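Local coordinates for zinc phosphodiesterase ELAC protein 1 (Homo sapiens, PDB 3ZWF) that cleaves extra nucleotides from the 3' end of tRNA precursors as a zinc-dependent, homodimeric phosphodiesterase and takes part in tRNA repair, at residues G51-I56 with P70-T75; D268-E273 with A296-L301. All blocks are in the same frame, centred on the assembly; numbering follows the deposited sequence.

Interaction 1. Residues G51-I56 with P70-T75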
loop_
_atom_site.group_PDB
_atom_site.type_symbol
_atom_site.label_atom_id
_atom_site.label_comp_id
_atom_site.label_asym_id
_atom_site.label_seq_id
_atom_site.Cartn_x
_atom_site.Cartn_y
_atom_site.Cartn_z
ATOM N N GLY A 51 6.984 -10.816 -11.701
ATOM C CA GLY A 51 6.517 -12.103 -12.240
ATOM C C GLY A 51 7.377 -13.317 -11.940
ATOM O O GLY A 51 6.923 -14.442 -12.099
ATOM N N ARG A 52 8.622 -13.103 -11.513
ATOM C CA ARG A 52 9.531 -14.205 -11.154
ATOM C C ARG A 52 9.461 -14.590 -9.666
ATOM O O ARG A 52 10.160 -15.492 -9.217
ATOM C CB ARG A 52 10.988 -13.839 -11.518
ATOM C CG ARG A 52 11.283 -13.859 -13.012
ATOM C CD ARG A 52 12.682 -13.350 -13.340
ATOM N N ILE A 53 8.630 -13.899 -8.895
ATOM C CA ILE A 53 8.545 -14.144 -7.445
ATOM C C ILE A 53 7.756 -15.415 -7.204
ATOM O O ILE A 53 6.612 -15.511 -7.637
ATOM C CB ILE A 53 7.891 -12.955 -6.703
ATOM C CG1 ILE A 53 8.815 -11.721 -6.726
ATOM C CG2 ILE A 53 7.531 -13.382 -5.275
ATOM C CD1 ILE A 53 8.166 -10.407 -6.226
ATOM N N THR A 54 8.351 -16.388 -6.518
ATOM C CA THR A 54 7.669 -17.660 -6.228
ATOM C C THR A 54 7.297 -17.862 -4.748
ATOM O O THR A 54 6.443 -18.692 -4.406
ATOM C CB THR A 54 8.518 -18.841 -6.654
ATOM O OG1 THR A 54 9.791 -18.761 -5.996
ATOM C CG2 THR A 54 8.758 -18.829 -8.151
ATOM N N LYS A 55 7.958 -17.108 -3.881
ATOM C CA LYS A 55 7.709 -17.168 -2.453
ATOM C C LYS A 55 7.839 -15.791 -1.830
ATOM O O LYS A 55 8.660 -14.988 -2.254
ATOM C CB LYS A 55 8.687 -18.135 -1.747
ATOM C CG LYS A 55 8.675 -19.559 -2.305
ATOM C CD LYS A 55 9.520 -20.527 -1.478
ATOM C CE LYS A 55 9.776 -21.834 -2.239
ATOM N NZ LYS A 55 8.519 -22.526 -2.532
ATOM N N ILE A 56 7.037 -15.576 -0.795
ATOM C CA ILE A 56 7.027 -14.357 -0.020
ATOM C C ILE A 56 7.009 -14.687 1.458
ATOM O O ILE A 56 6.234 -15.547 1.912
ATOM C CB ILE A 56 5.766 -13.475 -0.414
ATOM C CG1 ILE A 56 5.817 -13.187 -1.921
ATOM C CG2 ILE A 56 5.733 -12.177 0.375
ATOM C CD1 ILE A 56 4.590 -12.500 -2.490
ATOM N N PRO A 70 -1.125 -6.715 -1.002
ATOM C CA PRO A 70 -2.279 -6.843 -1.911
ATOM C C PRO A 70 -2.001 -6.270 -3.286
ATOM O O PRO A 70 -2.331 -6.893 -4.311
ATOM C CB PRO A 70 -3.369 -6.043 -1.183
ATOM C CG PRO A 70 -3.033 -6.172 0.235
ATOM C CD PRO A 70 -1.520 -6.110 0.283
ATOM N N GLY A 71 -1.394 -5.081 -3.300
ATOM C CA GLY A 71 -1.014 -4.428 -4.541
ATOM C C GLY A 71 -0.068 -5.251 -5.361
ATOM O O GLY A 71 -0.244 -5.390 -6.564
ATOM N N LEU A 72 0.953 -5.791 -4.703
ATOM C CA LEU A 72 1.923 -6.650 -5.371
ATOM C C LEU A 72 1.251 -7.852 -6.052
ATOM O O LEU A 72 1.546 -8.155 -7.201
ATOM C CB LEU A 72 3.005 -7.090 -4.420
ATOM C CG LEU A 72 4.076 -8.008 -5.017
ATOM C CD1 LEU A 72 4.862 -7.337 -6.155
ATOM C CD2 LEU A 72 5.013 -8.492 -3.904
ATOM N N LEU A 73 0.388 -8.561 -5.328
ATOM C CA LEU A 73 -0.285 -9.751 -5.891
ATOM C C LEU A 73 -1.135 -9.355 -7.091
ATOM O O LEU A 73 -1.110 -10.009 -8.129
ATOM C CB LEU A 73 -1.159 -10.453 -4.842
ATOM C CG LEU A 73 -0.378 -11.030 -3.637
ATOM C CD1 LEU A 73 -1.300 -11.598 -2.574
ATOM C CD2 LEU A 73 0.720 -12.044 -4.066
ATOM N N CYS A 74 -1.868 -8.257 -6.953
ATOM C CA CYS A 74 -2.735 -7.773 -8.039
ATOM C C CYS A 74 -1.937 -7.498 -9.307
ATOM O O CYS A 74 -2.318 -7.883 -10.407
ATOM C CB CYS A 74 -3.496 -6.502 -7.630
ATOM S SG CYS A 74 -4.775 -6.779 -6.503
ATOM N N THR A 75 -0.819 -6.821 -9.133
ATOM C CA THR A 75 0.002 -6.395 -10.260
ATOM C C THR A 75 0.700 -7.609 -10.907
ATOM O O THR A 75 0.736 -7.726 -12.133
ATOM C CB THR A 75 0.928 -5.215 -9.829
ATOM O OG1 THR A 75 0.089 -4.113 -9.428
ATOM C CG2 THR A 75 1.839 -4.781 -10.949
#
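The helical turn that presents L72 and L73 to I53 and I56 is held by the backbone hydrogen bond from C74 N to P70 O, 3.0 Å long. Across the contact only methyl groups meet. I56 CD1 is shared by two leucines, lying 4.2 Å from L73 CD2 and 4.3 Å from L72 CD2. I53 CD1 reaches the same L72 methyl, so L72 CD2 bridges the two isoleucines. L72 leaves the helix directly for the strand; L73 starts off to the side, and with CG anti to the carbonyl carbon (chi1 -63°), its CD2 branch comes back to the contact.

I53 and I56 are three residues apart yet face the helix together, because the backbone of T54 kinks (psi -19°). T54 and K55 project to the other side, where K55 NZ forms a salt bridge with E90 OE1. L43 of helix 39-45 extends the apolar layer at I53 and L72. Strand 53-57, helix 69-79 and the adjacent parallel strand 89-94 form a beta-alpha-beta crossover of the metallo-beta-lactamase fold, the helix running back nearly antiparallel to the first strand (158°). Such buried methyl contacts imply cohesion by dispersion and exclusion of water, with little directional constraint.

Interaction 2. Residues D268-E273 with A296-L301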
loop_
_atom_site.group_PDB
_atom_site.type_symbol
_atom_site.label_atom_id
_atom_site.label_comp_id
_atom_site.label_asym_id
_atom_site.label_seq_id
_atom_site.Cartn_x
_atom_site.Cartn_y
_atom_site.Cartn_z
ATOM N N ASP A 268 26.493 -16.553 5.957
ATOM C CA ASP A 268 27.260 -15.866 4.920
ATOM C C ASP A 268 26.829 -14.437 4.755
ATOM O O ASP A 268 27.641 -13.565 4.457
ATOM C CB ASP A 268 27.153 -16.617 3.611
ATOM C CG ASP A 268 27.790 -17.974 3.710
ATOM O OD1 ASP A 268 29.027 -18.030 3.790
ATOM O OD2 ASP A 268 27.055 -18.969 3.777
ATOM N N LEU A 269 25.535 -14.214 4.956
ATOM C CA LEU A 269 24.967 -12.878 5.016
ATOM C C LEU A 269 23.918 -12.852 6.118
ATOM O O LEU A 269 23.043 -13.720 6.175
ATOM C CB LEU A 269 24.386 -12.514 3.667
ATOM C CG LEU A 269 24.138 -11.008 3.499
ATOM C CD1 LEU A 269 25.475 -10.342 3.258
ATOM C CD2 LEU A 269 23.141 -10.678 2.390
ATOM N N LEU A 270 24.030 -11.879 7.004
ATOM C CA LEU A 270 23.060 -11.634 8.057
ATOM C C LEU A 270 22.488 -10.215 7.874
ATOM O O LEU A 270 23.240 -9.251 7.915
ATOM C CB LEU A 270 23.709 -11.754 9.431
ATOM C CG LEU A 270 22.895 -11.337 10.656
ATOM C CD1 LEU A 270 21.631 -12.133 10.747
ATOM C CD2 LEU A 270 23.758 -11.586 11.902
ATOM N N ILE A 271 21.181 -10.131 7.650
ATOM C CA ILE A 271 20.446 -8.839 7.470
ATOM C C ILE A 271 19.687 -8.529 8.759
ATOM O O ILE A 271 18.893 -9.342 9.250
ATOM C CB ILE A 271 19.499 -8.875 6.305
ATOM C CG1 ILE A 271 20.240 -9.247 5.019
ATOM C CG2 ILE A 271 18.686 -7.506 6.206
ATOM C CD1 ILE A 271 19.307 -9.314 3.831
ATOM N N HIS A 272 20.033 -7.400 9.356
ATOM C CA HIS A 272 19.537 -7.018 10.670
ATOM C C HIS A 272 19.125 -5.530 10.641
ATOM O O HIS A 272 19.774 -4.706 10.018
ATOM C CB HIS A 272 20.643 -7.238 11.723
ATOM C CG HIS A 272 20.154 -7.330 13.133
ATOM N ND1 HIS A 272 19.609 -6.256 13.811
ATOM C CD2 HIS A 272 20.196 -8.361 14.021
ATOM C CE1 HIS A 272 19.271 -6.655 15.034
ATOM N NE2 HIS A 272 19.622 -7.917 15.187
ATOM N N GLU A 273 18.065 -5.213 11.374
ATOM C CA GLU A 273 17.737 -3.787 11.535
ATOM C C GLU A 273 18.709 -3.000 12.429
ATOM O O GLU A 273 19.382 -3.518 13.313
ATOM C CB GLU A 273 16.340 -3.602 12.103
ATOM C CG GLU A 273 16.176 -4.061 13.540
ATOM C CD GLU A 273 15.294 -3.080 14.287
ATOM O OE1 GLU A 273 15.756 -1.939 14.540
ATOM O OE2 GLU A 273 14.125 -3.412 14.538
ATOM N N ALA A 296 25.607 -5.627 15.816
ATOM C CA ALA A 296 27.009 -6.036 15.690
ATOM C C ALA A 296 27.346 -7.135 16.708
ATOM O O ALA A 296 28.054 -8.092 16.415
ATOM C CB ALA A 296 27.940 -4.828 15.875
ATOM N N THR A 297 26.799 -6.978 17.905
ATOM C CA THR A 297 27.022 -7.922 18.980
ATOM C C THR A 297 26.369 -9.268 18.623
ATOM O O THR A 297 26.969 -10.355 18.828
ATOM C CB THR A 297 26.456 -7.370 20.297
ATOM O OG1 THR A 297 27.215 -6.238 20.702
ATOM C CG2 THR A 297 26.538 -8.433 21.428
ATOM N N PHE A 298 25.158 -9.216 18.074
ATOM C CA PHE A 298 24.502 -10.449 17.595
ATOM C C PHE A 298 25.269 -11.111 16.436
ATOM O O PHE A 298 25.435 -12.334 16.415
ATOM C CB PHE A 298 23.049 -10.214 17.183
ATOM C CG PHE A 298 22.375 -11.452 16.701
ATOM C CD1 PHE A 298 22.081 -12.494 17.593
ATOM C CD2 PHE A 298 22.105 -11.631 15.358
ATOM C CE1 PHE A 298 21.456 -13.648 17.148
ATOM C CE2 PHE A 298 21.443 -12.778 14.912
ATOM C CZ PHE A 298 21.133 -13.786 15.802
ATOM N N ALA A 299 25.742 -10.297 15.489
ATOM C CA ALA A 299 26.546 -10.814 14.356
ATOM C C ALA A 299 27.830 -11.515 14.820
ATOM O O ALA A 299 28.200 -12.579 14.304
ATOM C CB ALA A 299 26.920 -9.708 13.405
ATOM N N LYS A 300 28.473 -10.918 15.814
ATOM C CA LYS A 300 29.695 -11.499 16.444
ATOM C C LYS A 300 29.364 -12.799 17.179
ATOM O O LYS A 300 30.081 -13.803 17.084
ATOM C CB LYS A 300 30.342 -10.455 17.376
ATOM C CG LYS A 300 31.179 -9.416 16.638
ATOM N N LEU A 301 28.255 -12.807 17.903
ATOM C CA LEU A 301 27.833 -14.001 18.636
ATOM C C LEU A 301 27.555 -15.197 17.692
ATOM O O LEU A 301 27.943 -16.342 18.011
ATOM C CB LEU A 301 26.639 -13.693 19.527
ATOM C CG LEU A 301 26.108 -14.765 20.470
ATOM C CD1 LEU A 301 27.094 -15.072 21.587
ATOM C CD2 LEU A 301 24.738 -14.334 21.024
#
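L270 reaches from the strand into the angle between F298 and A299, and its CD2 methyl makes the tight part of the contact. This one atom is 3.8 Å from F298 CD2 and equally close to A299 CA, with A299 CB only slightly farther at 4.0 Å. The small alanine lets the leucine methyl approach the helix backbone itself. The leucine and phenylalanine side chains run at about a right angle to each other, and F298 has CG anti to its backbone nitrogen (chi1 -180°), which sends the ring to the strand.

H272 meets the same ring more lightly: its CD2 edge lies 4.0 Å from F298 CD2, which is near the imidazole plane. A hydrogen bond from H272 ND1 to E273 O, 2.8 Å and fairly straight at 162°, fixes the rotation of the imidazole while CD2 packs against the phenyl ring. Away from this patch the helix is open to solvent: T297, K300 and L301 are exposed and take no part.

The strand is flanked by two parallel neighbours, 245-249 and 306-310. Helix 292-301 lies on one face of this sheet, while L269 and I271 point from the other face to strand 2-5 of the second sheet, giving one half of the alpha-beta-beta-alpha sandwich of the metallo-beta-lactamase fold.

From the N terminus, interaction 1 comes first: after strand 53-57 the chain passes through the loop carrying the zinc ligands H60, H62, D64 and H65, then returns as helix 69-79, so the contact closes this metal-binding loop. Interaction 2 follows in series, neither nested within nor crossing the first; it closes a longer connection from strand 269-273 through helix 281-286 to helix 292-301. The contacts lie on opposite sides of the chain's centre, about 28 Å apart between centres. Each lays a helix on the outer face of a different sheet, so together they join the two outer helical layers to the central beta sandwich.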